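Local coordinates for uncharacterized protein (Clostridium sporogenes, PDB 4Q0Y) that is of unknown function but adopts a hot-dog, thioesterase-like fold, built from an antiparallel sheet with helices packed against it, at residues I11-F16 / G28-E33; S20-D25 / Y88-I93; Y68-Q73 / E125-V130. All coordinates share one frame; numbering follows the deposited sequence. Where two conformers were deposited one is given.

Interaction 1 (I11-F16 / G28-E33); sequences IDVFKF and GVIYDE. With CD (cadmium ion), chain L.
Ile11 and Ile30 face each other across the antiparallel hairpin formed by strands 4-15 and 26-30, at the edge of the sheet of a hot-dog-like fold; within this chain 26-30 is an outermost strand. The segment axes approach to 4.6 Å at 146°. Two hydrogen-bonded pairs, Ile11 with Ile30 and Val13 with Gly28, enclose the non-hydrogen-bonded pair Asp12 with Val29. The bond from Ile30 N to Ile11 O is nearly straight, with 172° at the hydrogen and 2.9 Å between N and O.

Side chains alternate about this ladder. Ile11, Val13 and Ile30 project to the buried face, where Leu36 and Phe39 of helix 33-44 cover Ile11 and Phe127 reaches Ile30. Ile30 holds CG1 opposite its carbonyl carbon (chi1 -61°) and extends the chain beyond it, which carries CD1 obliquely across to Val13 CG2, 4.0 Å away. Gly28 contributes backbone alone, and Val13 CB lies 3.6 Å from Gly28 O.

On the other face Asp12 and Val29 run side by side in the same direction. In the conformer described, one of two, Val29 CG2 lies 3.6 Å from Ile11 O, a tentative contact. The carboxylate of Asp12 is held elsewhere, OD1 by a salt bridge to Lys26 and OD2 by Asn75.

Past the strand, Asp32 N-caps helix 33-44. Glu33 lies beyond the paired residues; its OE2 also bonds Gly1 N of the second subunit. It binds a cadmium ion through both oxygens, OE1 at 2.2 Å and OE2 at 2.5 Å from the metal, with three waters completing the observed ligands.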
loop_
_atom_site.group_PDB
_atom_site.type_symbol
_atom_site.label_atom_id
_atom_site.label_comp_id
_atom_site.label_asym_id
_atom_site.label_seq_id
_atom_site.Cartn_x
_atom_site.Cartn_y
_atom_site.Cartn_z
ATOM N N ILE B 11 0.623 -4.058 15.628
ATOM C CA ILE B 11 -0.779 -4.414 15.814
ATOM C C ILE B 11 -0.885 -5.344 17.023
ATOM O O ILE B 11 -0.384 -6.448 16.984
ATOM C CB ILE B 11 -1.407 -5.127 14.579
ATOM C CG1 ILE B 11 -1.258 -4.309 13.289
ATOM C CG2 ILE B 11 -2.874 -5.450 14.855
ATOM C CD1 ILE B 11 -1.493 -5.094 12.012
ATOM N N ASP B 12 -1.544 -4.891 18.083
ATOM C CA ASP B 12 -1.836 -5.751 19.235
ATOM C C ASP B 12 -3.011 -6.654 18.869
ATOM O O ASP B 12 -3.987 -6.181 18.279
ATOM C CB ASP B 12 -2.156 -4.943 20.475
ATOM C CG ASP B 12 -0.971 -4.153 20.950
ATOM O OD1 ASP B 12 0.043 -4.787 21.245
ATOM O OD2 ASP B 12 -1.052 -2.918 21.046
ATOM N N VAL B 13 -2.902 -7.937 19.220
ATOM C CA VAL B 13 -3.877 -8.948 18.829
ATOM C C VAL B 13 -4.470 -9.581 20.091
ATOM O O VAL B 13 -3.738 -10.022 20.988
ATOM C CB VAL B 13 -3.258 -10.030 17.935
ATOM C CG1 VAL B 13 -4.315 -11.055 17.496
ATOM C CG2 VAL B 13 -2.572 -9.385 16.729
ATOM N N PHE B 14 -5.793 -9.641 20.127
ATOM C CA PHE B 14 -6.581 -10.121 21.270
ATOM C C PHE B 14 -7.591 -11.167 20.823
ATOM O O PHE B 14 -8.008 -11.165 19.654
ATOM C CB PHE B 14 -7.348 -8.976 21.927
ATOM C CG PHE B 14 -6.476 -7.837 22.400
ATOM C CD1 PHE B 14 -6.073 -6.813 21.497
ATOM C CD2 PHE B 14 -6.074 -7.752 23.729
ATOM C CE1 PHE B 14 -5.284 -5.751 21.918
ATOM C CE2 PHE B 14 -5.272 -6.680 24.142
ATOM C CZ PHE B 14 -4.881 -5.690 23.240
ATOM N N LYS B 15 -8.007 -12.023 21.755
ATOM C CA LYS B 15 -8.980 -13.061 21.466
ATOM C C LYS B 15 -10.334 -12.439 21.159
ATOM O O LYS B 15 -10.776 -11.540 21.861
ATOM C CB LYS B 15 -9.101 -14.034 22.630
ATOM C CG LYS B 15 -9.969 -15.231 22.347
ATOM C CD LYS B 15 -9.795 -16.243 23.464
ATOM C CE LYS B 15 -10.656 -17.443 23.248
ATOM N NZ LYS B 15 -10.375 -18.115 21.952
ATOM N N PHE B 16 -10.981 -12.908 20.096
ATOM C CA PHE B 16 -12.301 -12.414 19.702
ATOM C C PHE B 16 -13.313 -13.039 20.659
ATOM O O PHE B 16 -13.723 -14.180 20.460
ATOM C CB PHE B 16 -12.566 -12.781 18.228
ATOM C CG PHE B 16 -13.642 -11.967 17.569
ATOM C CD1 PHE B 16 -14.941 -11.917 18.095
ATOM C CD2 PHE B 16 -13.383 -11.309 16.372
ATOM C CE1 PHE B 16 -15.935 -11.180 17.460
ATOM C CE2 PHE B 16 -14.387 -10.579 15.720
ATOM C CZ PHE B 16 -15.644 -10.502 16.283
ATOM N N GLY B 28 -1.099 -11.716 21.247
ATOM C CA GLY B 28 0.238 -11.386 20.784
ATOM C C GLY B 28 0.299 -10.037 20.115
ATOM O O GLY B 28 -0.644 -9.236 20.219
ATOM N N VAL B 29 1.402 -9.801 19.415
ATOM C CA VAL B 29 1.631 -8.537 18.736
ATOM C C VAL B 29 2.351 -8.810 17.431
ATOM O O VAL B 29 3.214 -9.697 17.375
ATOM C CB VAL B 29 2.373 -7.535 19.619
ATOM C CG1 VAL B 29 3.629 -8.167 20.195
ATOM C CG2 VAL B 29 2.631 -6.228 18.870
ATOM N N ILE B 30 1.943 -8.083 16.387
ATOM C CA ILE B 30 2.552 -8.135 15.057
ATOM C C ILE B 30 3.471 -6.923 14.936
ATOM O O ILE B 30 3.024 -5.788 15.058
ATOM C CB ILE B 30 1.489 -8.145 13.928
ATOM C CG1 ILE B 30 0.580 -9.386 14.059
ATOM C CG2 ILE B 30 2.161 -8.124 12.550
ATOM C CD1 ILE B 30 -0.651 -9.349 13.200
ATOM N N TYR B 31 4.754 -7.183 14.695
ATOM C CA TYR B 31 5.794 -6.147 14.507
ATOM C C TYR B 31 6.442 -6.150 13.137
ATOM O O TYR B 31 7.173 -5.206 12.793
ATOM C CB TYR B 31 6.932 -6.386 15.515
ATOM C CG TYR B 31 6.527 -6.161 16.944
ATOM C CD1 TYR B 31 5.971 -4.947 17.340
ATOM C CD2 TYR B 31 6.716 -7.149 17.908
ATOM C CE1 TYR B 31 5.600 -4.712 18.658
ATOM C CE2 TYR B 31 6.365 -6.922 19.227
ATOM C CZ TYR B 31 5.801 -5.708 19.592
ATOM O OH TYR B 31 5.400 -5.489 20.880
ATOM N N ASP B 32 6.198 -7.202 12.341
ATOM C CA ASP B 32 6.892 -7.395 11.068
ATOM C C ASP B 32 6.590 -6.264 10.079
ATOM O O ASP B 32 5.417 -5.997 9.775
ATOM C CB ASP B 32 6.433 -8.718 10.443
ATOM C CG ASP B 32 7.155 -9.028 9.148
ATOM O OD1 ASP B 32 8.313 -9.425 9.206
ATOM O OD2 ASP B 32 6.558 -8.818 8.076
ATOM N N GLU B 33 7.649 -5.605 9.591
ATOM C CA GLU B 33 7.493 -4.455 8.679
ATOM C C GLU B 33 6.609 -4.728 7.447
ATOM O O GLU B 33 5.711 -3.921 7.122
ATOM C CB GLU B 33 8.869 -3.949 8.242
ATOM C CG GLU B 33 8.885 -2.638 7.482
ATOM C CD GLU B 33 8.368 -1.454 8.278
ATOM O OE1 GLU B 33 8.248 -1.533 9.535
ATOM O OE2 GLU B 33 8.094 -0.390 7.654
HETATM CD CD CD L . 7.832 0.633 9.870
HETATM O O HOH W 1 6.947 2.430 8.847
HETATM O O HOH W 2 10.217 1.192 9.722
HETATM O O HOH W 3 5.677 -0.133 9.480
#

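Interaction 2 (S20-D25 / Y88-I93); sequences SKFSND and YFLLYI
Leu90 sets a methyl squarely over one face of the Phe22 ring: CD2 stands 3.8 Å from the ring centroid and only 8° off the ring normal, a CH-pi contact. The two side chains cross at about a right angle. Leu90 CB meets the CD1-CE1 side of the ring, 3.7 Å from Phe22 CD1, while a backbone oxygen approaches at the rim, with Leu91 O lying near the ring plane 3.5 Å from Phe22 CE1. Phe22 CB already heads toward the strand, and CG opposite the backbone N (chi1 -168°) carries the ring on to it.

The contact thus lays the connection between strands 4-15 and 26-30 over strand 83-95 of the hot-dog-like sheet. His71 of the intervening strand 68-80 stacks on Tyr92 and also meets the Phe22 ring, and Phe14 meets Phe22 edge-to-face.

Tyr92 completes the aromatic group, its CE1 4.2 Å from Phe22 CD1. Its hydroxyl comes up against the loop backbone, 3.3 Å from OH to Ser20 C, without a direct hydrogen bond to that segment; Ser107 OG and a water at 2.8 Å from Tyr92 OH are its polar partners. That water also makes a weak bond to Ser20 O.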
loop_
_atom_site.group_PDB
_atom_site.type_symbol
_atom_site.label_atom_id
_atom_site.label_comp_id
_atom_site.label_asym_id
_atom_site.label_seq_id
_atom_site.Cartn_x
_atom_site.Cartn_y
_atom_site.Cartn_z
ATOM N N SER B 20 -19.316 -6.610 20.977
ATOM C CA SER B 20 -19.708 -5.307 21.525
ATOM C C SER B 20 -18.653 -4.590 22.374
ATOM O O SER B 20 -18.733 -3.371 22.547
ATOM C CB SER B 20 -21.012 -5.462 22.319
ATOM O OG SER B 20 -20.831 -6.287 23.457
ATOM N N LYS B 21 -17.719 -5.344 22.944
ATOM C CA LYS B 21 -16.715 -4.833 23.857
ATOM C C LYS B 21 -15.347 -5.282 23.364
ATOM O O LYS B 21 -15.176 -6.460 23.086
ATOM C CB LYS B 21 -17.010 -5.419 25.242
ATOM C CG LYS B 21 -18.330 -4.958 25.893
ATOM C CD LYS B 21 -18.529 -3.419 26.001
ATOM C CE LYS B 21 -17.297 -2.701 26.523
ATOM N NZ LYS B 21 -17.584 -1.291 26.928
ATOM N N PHE B 22 -14.402 -4.359 23.225
ATOM C CA PHE B 22 -13.058 -4.704 22.767
ATOM C C PHE B 22 -12.333 -5.562 23.833
ATOM O O PHE B 22 -12.318 -5.244 24.989
ATOM C CB PHE B 22 -12.236 -3.463 22.452
ATOM C CG PHE B 22 -10.979 -3.766 21.722
ATOM C CD1 PHE B 22 -10.971 -3.885 20.340
ATOM C CD2 PHE B 22 -9.782 -3.926 22.410
ATOM C CE1 PHE B 22 -9.815 -4.186 19.648
ATOM C CE2 PHE B 22 -8.626 -4.245 21.724
ATOM C CZ PHE B 22 -8.622 -4.343 20.332
ATOM N N SER B 23 -11.668 -6.598 23.376
ATOM C CA SER B 23 -11.183 -7.690 24.191
ATOM C C SER B 23 -9.942 -7.249 24.918
ATOM O O SER B 23 -9.150 -6.502 24.349
ATOM C CB SER B 23 -10.786 -8.868 23.291
ATOM O OG SER B 23 -10.198 -9.930 24.049
ATOM N N ASN B 24 -9.793 -7.738 26.158
ATOM C CA ASN B 24 -8.581 -7.565 26.975
ATOM C C ASN B 24 -7.829 -8.875 27.182
ATOM O O ASN B 24 -6.949 -8.942 28.061
ATOM C CB ASN B 24 -8.970 -7.059 28.362
ATOM C CG ASN B 24 -9.716 -5.747 28.334
ATOM O OD1 ASN B 24 -10.708 -5.608 29.025
ATOM N ND2 ASN B 24 -9.253 -4.788 27.547
ATOM N N ASP B 25 -8.160 -9.894 26.384
ATOM C CA ASP B 25 -7.504 -11.224 26.451
ATOM C C ASP B 25 -6.427 -11.254 25.361
ATOM O O ASP B 25 -6.678 -11.628 24.224
ATOM C CB ASP B 25 -8.567 -12.304 26.235
ATOM C CG ASP B 25 -8.046 -13.704 26.401
ATOM O OD1 ASP B 25 -6.836 -13.912 26.598
ATOM O OD2 ASP B 25 -8.877 -14.619 26.333
ATOM N N TYR B 88 -4.549 5.205 17.062
ATOM C CA TYR B 88 -4.853 3.791 16.967
ATOM C C TYR B 88 -6.304 3.589 16.574
ATOM O O TYR B 88 -7.122 4.534 16.620
ATOM C CB TYR B 88 -4.571 3.058 18.293
ATOM C CG TYR B 88 -5.401 3.535 19.453
ATOM C CD1 TYR B 88 -5.004 4.636 20.238
ATOM C CD2 TYR B 88 -6.629 2.922 19.742
ATOM C CE1 TYR B 88 -5.799 5.096 21.282
ATOM C CE2 TYR B 88 -7.418 3.369 20.811
ATOM C CZ TYR B 88 -7.002 4.453 21.560
ATOM O OH TYR B 88 -7.780 4.888 22.582
ATOM N N PHE B 89 -6.606 2.362 16.179
ATOM C CA PHE B 89 -7.989 1.914 15.976
ATOM C C PHE B 89 -8.228 0.700 16.855
ATOM O O PHE B 89 -7.294 -0.006 17.228
ATOM C CB PHE B 89 -8.299 1.535 14.526
ATOM C CG PHE B 89 -8.289 2.687 13.574
ATOM C CD1 PHE B 89 -9.200 3.728 13.716
ATOM C CD2 PHE B 89 -7.392 2.712 12.512
ATOM C CE1 PHE B 89 -9.186 4.810 12.832
ATOM C CE2 PHE B 89 -7.377 3.786 11.626
ATOM C CZ PHE B 89 -8.262 4.836 11.790
ATOM N N LEU B 90 -9.489 0.480 17.214
ATOM C CA LEU B 90 -9.936 -0.734 17.885
ATOM C C LEU B 90 -10.883 -1.412 16.892
ATOM O O LEU B 90 -11.939 -0.862 16.564
ATOM C CB LEU B 90 -10.653 -0.412 19.188
ATOM C CG LEU B 90 -9.807 0.345 20.226
ATOM C CD1 LEU B 90 -10.638 0.661 21.444
ATOM C CD2 LEU B 90 -8.568 -0.456 20.600
ATOM N N LEU B 91 -10.456 -2.561 16.372
ATOM C CA LEU B 91 -11.175 -3.264 15.317
ATOM C C LEU B 91 -11.498 -4.684 15.725
ATOM O O LEU B 91 -10.748 -5.316 16.455
ATOM C CB LEU B 91 -10.346 -3.297 14.046
ATOM C CG LEU B 91 -9.730 -1.986 13.549
ATOM C CD1 LEU B 91 -8.807 -2.281 12.380
ATOM C CD2 LEU B 91 -10.824 -1.018 13.148
ATOM N N TYR B 92 -12.612 -5.194 15.195
ATOM C CA TYR B 92 -12.889 -6.647 15.166
ATOM C C TYR B 92 -12.602 -7.083 13.743
ATOM O O TYR B 92 -13.066 -6.439 12.796
ATOM C CB TYR B 92 -14.343 -6.986 15.548
ATOM C CG TYR B 92 -14.929 -6.187 16.718
ATOM C CD1 TYR B 92 -14.160 -5.866 17.862
ATOM C CD2 TYR B 92 -16.269 -5.817 16.712
ATOM C CE1 TYR B 92 -14.699 -5.145 18.919
ATOM C CE2 TYR B 92 -16.822 -5.096 17.771
ATOM C CZ TYR B 92 -16.031 -4.758 18.866
ATOM O OH TYR B 92 -16.567 -4.065 19.920
ATOM N N ILE B 93 -11.862 -8.180 13.578
ATOM C CA ILE B 93 -11.536 -8.663 12.234
ATOM C C ILE B 93 -11.913 -10.129 12.101
ATOM O O ILE B 93 -11.650 -10.909 13.013
ATOM C CB ILE B 93 -10.065 -8.352 11.852
ATOM C CG1 ILE B 93 -9.848 -8.544 10.361
ATOM C CG2 ILE B 93 -9.074 -9.186 12.660
ATOM C CD1 ILE B 93 -8.689 -7.738 9.816
HETATM O O HOH W 4 -18.786 -2.586 19.150
#

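Interaction 3 (Y68-Q73 / E125-V130); sequences YSYHIQ and EIFLNV
Phe127 meets three side chains that project from one face of strand 68-73: Tyr68, Tyr70 and Ile72. Its ring end reaches Ile72, with CZ 3.8 Å from Ile72 CD1 and CE1 close to Ile72 CG2. Farther back, Phe127 CD1 lies 4.0 Å from Tyr70 CD2, where the two side chains slide past each other in opposite directions. The Tyr68 ring takes the backbone, Phe127 O sitting over one face, toward the rim, 3.7 Å from Tyr68 CE1. Val130 CG2 adds an apolar contact to Tyr70 CE2.

Water links supplement this packing. One water joins Tyr70 OH (2.7 Å from the water) to Phe127 O and Val130 N, donating to the carbonyl and accepting from the amide; another lies between Tyr68 OH and Asn129 N. The tyrosine hydroxyls therefore reach the backbone of the loop after the helix through solvent.

In the next shell, Ile30 packs on Phe127, Ile27 on Val130 and Phe39 on Ile72. Ile72 has CG1 between its backbone N and carbonyl carbon (chi1 63°), which sets CG2 opposite the carbonyl carbon, facing Phe127 CE1. Phe127 is the first residue to leave helical geometry after helix 117-126, so the arrangement is helix-end packing against the antiparallel sheet of a hot-dog-like fold.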
loop_
_atom_site.group_PDB
_atom_site.type_symbol
_atom_site.label_atom_id
_atom_site.label_comp_id
_atom_site.label_asym_id
_atom_site.label_seq_id
_atom_site.Cartn_x
_atom_site.Cartn_y
_atom_site.Cartn_z
ATOM N N TYR B 68 -9.472 -16.873 10.657
ATOM C CA TYR B 68 -8.976 -16.115 11.809
ATOM C C TYR B 68 -10.023 -15.138 12.271
ATOM O O TYR B 68 -10.736 -14.536 11.434
ATOM C CB TYR B 68 -7.736 -15.319 11.488
ATOM C CG TYR B 68 -6.611 -16.121 10.931
ATOM C CD1 TYR B 68 -5.932 -17.048 11.740
ATOM C CD2 TYR B 68 -6.207 -15.969 9.613
ATOM C CE1 TYR B 68 -4.890 -17.804 11.227
ATOM C CE2 TYR B 68 -5.161 -16.711 9.089
ATOM C CZ TYR B 68 -4.502 -17.625 9.900
ATOM O OH TYR B 68 -3.475 -18.366 9.419
ATOM N N SER B 69 -10.142 -15.021 13.584
ATOM C CA SER B 69 -11.007 -14.007 14.208
ATOM C C SER B 69 -10.233 -13.415 15.373
ATOM O O SER B 69 -9.820 -14.136 16.276
ATOM C CB SER B 69 -12.370 -14.524 14.670
ATOM O OG SER B 69 -12.963 -15.331 13.689
ATOM N N TYR B 70 -10.047 -12.107 15.326
ATOM C CA TYR B 70 -9.316 -11.380 16.367
ATOM C C TYR B 70 -9.909 -10.011 16.616
ATOM O O TYR B 70 -10.624 -9.451 15.775
ATOM C CB TYR B 70 -7.871 -11.197 15.947
ATOM C CG TYR B 70 -7.050 -12.453 15.828
ATOM C CD1 TYR B 70 -6.811 -13.267 16.943
ATOM C CD2 TYR B 70 -6.430 -12.798 14.610
ATOM C CE1 TYR B 70 -6.045 -14.408 16.845
ATOM C CE2 TYR B 70 -5.634 -13.943 14.502
ATOM C CZ TYR B 70 -5.463 -14.755 15.611
ATOM O OH TYR B 70 -4.694 -15.893 15.547
ATOM N N HIS B 71 -9.646 -9.487 17.818
ATOM C CA HIS B 71 -9.779 -8.067 18.088
ATOM C C HIS B 71 -8.376 -7.541 17.970
ATOM O O HIS B 71 -7.463 -8.129 18.528
ATOM C CB HIS B 71 -10.346 -7.823 19.476
ATOM C CG HIS B 71 -11.809 -8.117 19.575
ATOM N ND1 HIS B 71 -12.583 -7.675 20.624
ATOM C CD2 HIS B 71 -12.642 -8.803 18.761
ATOM C CE1 HIS B 71 -13.824 -8.081 20.463
ATOM N NE2 HIS B 71 -13.895 -8.752 19.335
ATOM N N ILE B 72 -8.215 -6.448 17.220
ATOM C CA ILE B 72 -6.912 -5.895 16.934
ATOM C C ILE B 72 -6.861 -4.394 17.160
ATOM O O ILE B 72 -7.844 -3.664 16.964
ATOM C CB ILE B 72 -6.426 -6.232 15.493
ATOM C CG1 ILE B 72 -7.354 -5.610 14.423
ATOM C CG2 ILE B 72 -6.338 -7.736 15.312
ATOM C CD1 ILE B 72 -6.826 -5.748 13.006
ATOM N N GLN B 73 -5.669 -3.952 17.581
ATOM C CA GLN B 73 -5.365 -2.550 17.839
ATOM C C GLN B 73 -4.134 -2.199 17.019
ATOM O O GLN B 73 -3.003 -2.393 17.498
ATOM C CB GLN B 73 -5.139 -2.303 19.326
ATOM C CG GLN B 73 -4.826 -0.839 19.667
ATOM C CD GLN B 73 -4.469 -0.652 21.130
ATOM O OE1 GLN B 73 -5.096 -1.239 22.029
ATOM N NE2 GLN B 73 -3.444 0.141 21.381
ATOM N N GLU B 125 -1.997 -13.631 5.096
ATOM C CA GLU B 125 -0.546 -13.459 5.245
ATOM C C GLU B 125 -0.197 -12.680 6.524
ATOM O O GLU B 125 0.731 -13.063 7.259
ATOM C CB GLU B 125 0.092 -12.774 4.027
ATOM C CG GLU B 125 0.032 -13.628 2.773
ATOM C CD GLU B 125 0.311 -12.881 1.480
ATOM O OE1 GLU B 125 0.634 -11.673 1.497
ATOM O OE2 GLU B 125 0.148 -13.530 0.426
ATOM N N ILE B 126 -0.927 -11.599 6.765
ATOM C CA ILE B 126 -0.684 -10.724 7.924
ATOM C C ILE B 126 -0.926 -11.450 9.263
ATOM O O ILE B 126 -0.107 -11.308 10.210
ATOM C CB ILE B 126 -1.559 -9.455 7.890
ATOM C CG1 ILE B 126 -1.169 -8.593 6.692
ATOM C CG2 ILE B 126 -1.458 -8.650 9.192
ATOM C CD1 ILE B 126 -2.250 -7.621 6.271
ATOM N N PHE B 127 -2.007 -12.217 9.322
ATOM C CA PHE B 127 -2.432 -12.879 10.556
ATOM C C PHE B 127 -2.001 -14.353 10.675
ATOM O O PHE B 127 -2.434 -15.041 11.603
ATOM C CB PHE B 127 -3.928 -12.660 10.781
ATOM C CG PHE B 127 -4.253 -11.226 11.072
ATOM C CD1 PHE B 127 -3.933 -10.682 12.325
ATOM C CD2 PHE B 127 -4.745 -10.383 10.077
ATOM C CE1 PHE B 127 -4.149 -9.351 12.582
ATOM C CE2 PHE B 127 -4.958 -9.044 10.322
ATOM C CZ PHE B 127 -4.667 -8.523 11.586
ATOM N N LEU B 128 -1.103 -14.815 9.802
ATOM C CA LEU B 128 -0.528 -16.167 9.907
ATOM C C LEU B 128 0.361 -16.244 11.159
ATOM O O LEU B 128 1.193 -15.360 11.345
ATOM C CB LEU B 128 0.340 -16.482 8.673
ATOM C CG LEU B 128 1.111 -17.809 8.578
ATOM C CD1 LEU B 128 0.148 -18.981 8.578
ATOM C CD2 LEU B 128 1.969 -17.821 7.327
ATOM N N ASN B 129 0.169 -17.275 11.988
ATOM C CA ASN B 129 1.044 -17.547 13.147
ATOM C C ASN B 129 1.287 -16.342 14.076
ATOM O O ASN B 129 2.449 -15.981 14.367
ATOM C CB ASN B 129 2.398 -18.120 12.681
ATOM C CG ASN B 129 2.268 -19.445 11.959
ATOM O OD1 ASN B 129 1.439 -20.282 12.309
ATOM N ND2 ASN B 129 3.113 -19.648 10.957
ATOM N N VAL B 130 0.211 -15.704 14.521
ATOM C CA VAL B 130 0.318 -14.657 15.550
ATOM C C VAL B 130 0.741 -15.409 16.811
ATOM O O VAL B 130 0.083 -16.368 17.217
ATOM C CB VAL B 130 -1.002 -13.946 15.858
ATOM C CG1 VAL B 130 -0.828 -12.933 17.014
ATOM C CG2 VAL B 130 -1.541 -13.247 14.615
HETATM O O HOH W 5 -1.642 -19.343 11.641
HETATM O O HOH W 6 -2.608 -16.476 13.881
#

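Strand 68-80 lies between strands 4-15 and 83-95 in the sheet and touches both other contacts, while interactions 1 and 2 also meet directly. Interactions 1 and 3 are closest, with centres about 6 Å apart; Phe14 N approaches His71 O to 2.8 Å, a probable hydrogen bond, and Val13 CG1 lies 3.4 Å from Tyr70 CD1. Interaction 2 is centred about 11 Å from interaction 1 and about 12 Å from interaction 3. Lys15 N and Asp25 O, 2.8 Å apart, probably join the first pair, and Ile93 N and Tyr70 O, also 2.8 Å apart, the second. His71 points from the sheet toward interaction 2, whereas Tyr70 and Ile72 serve interaction 3. The cadmium sits at the helix start, away from the strand pairing, and implies no functional role.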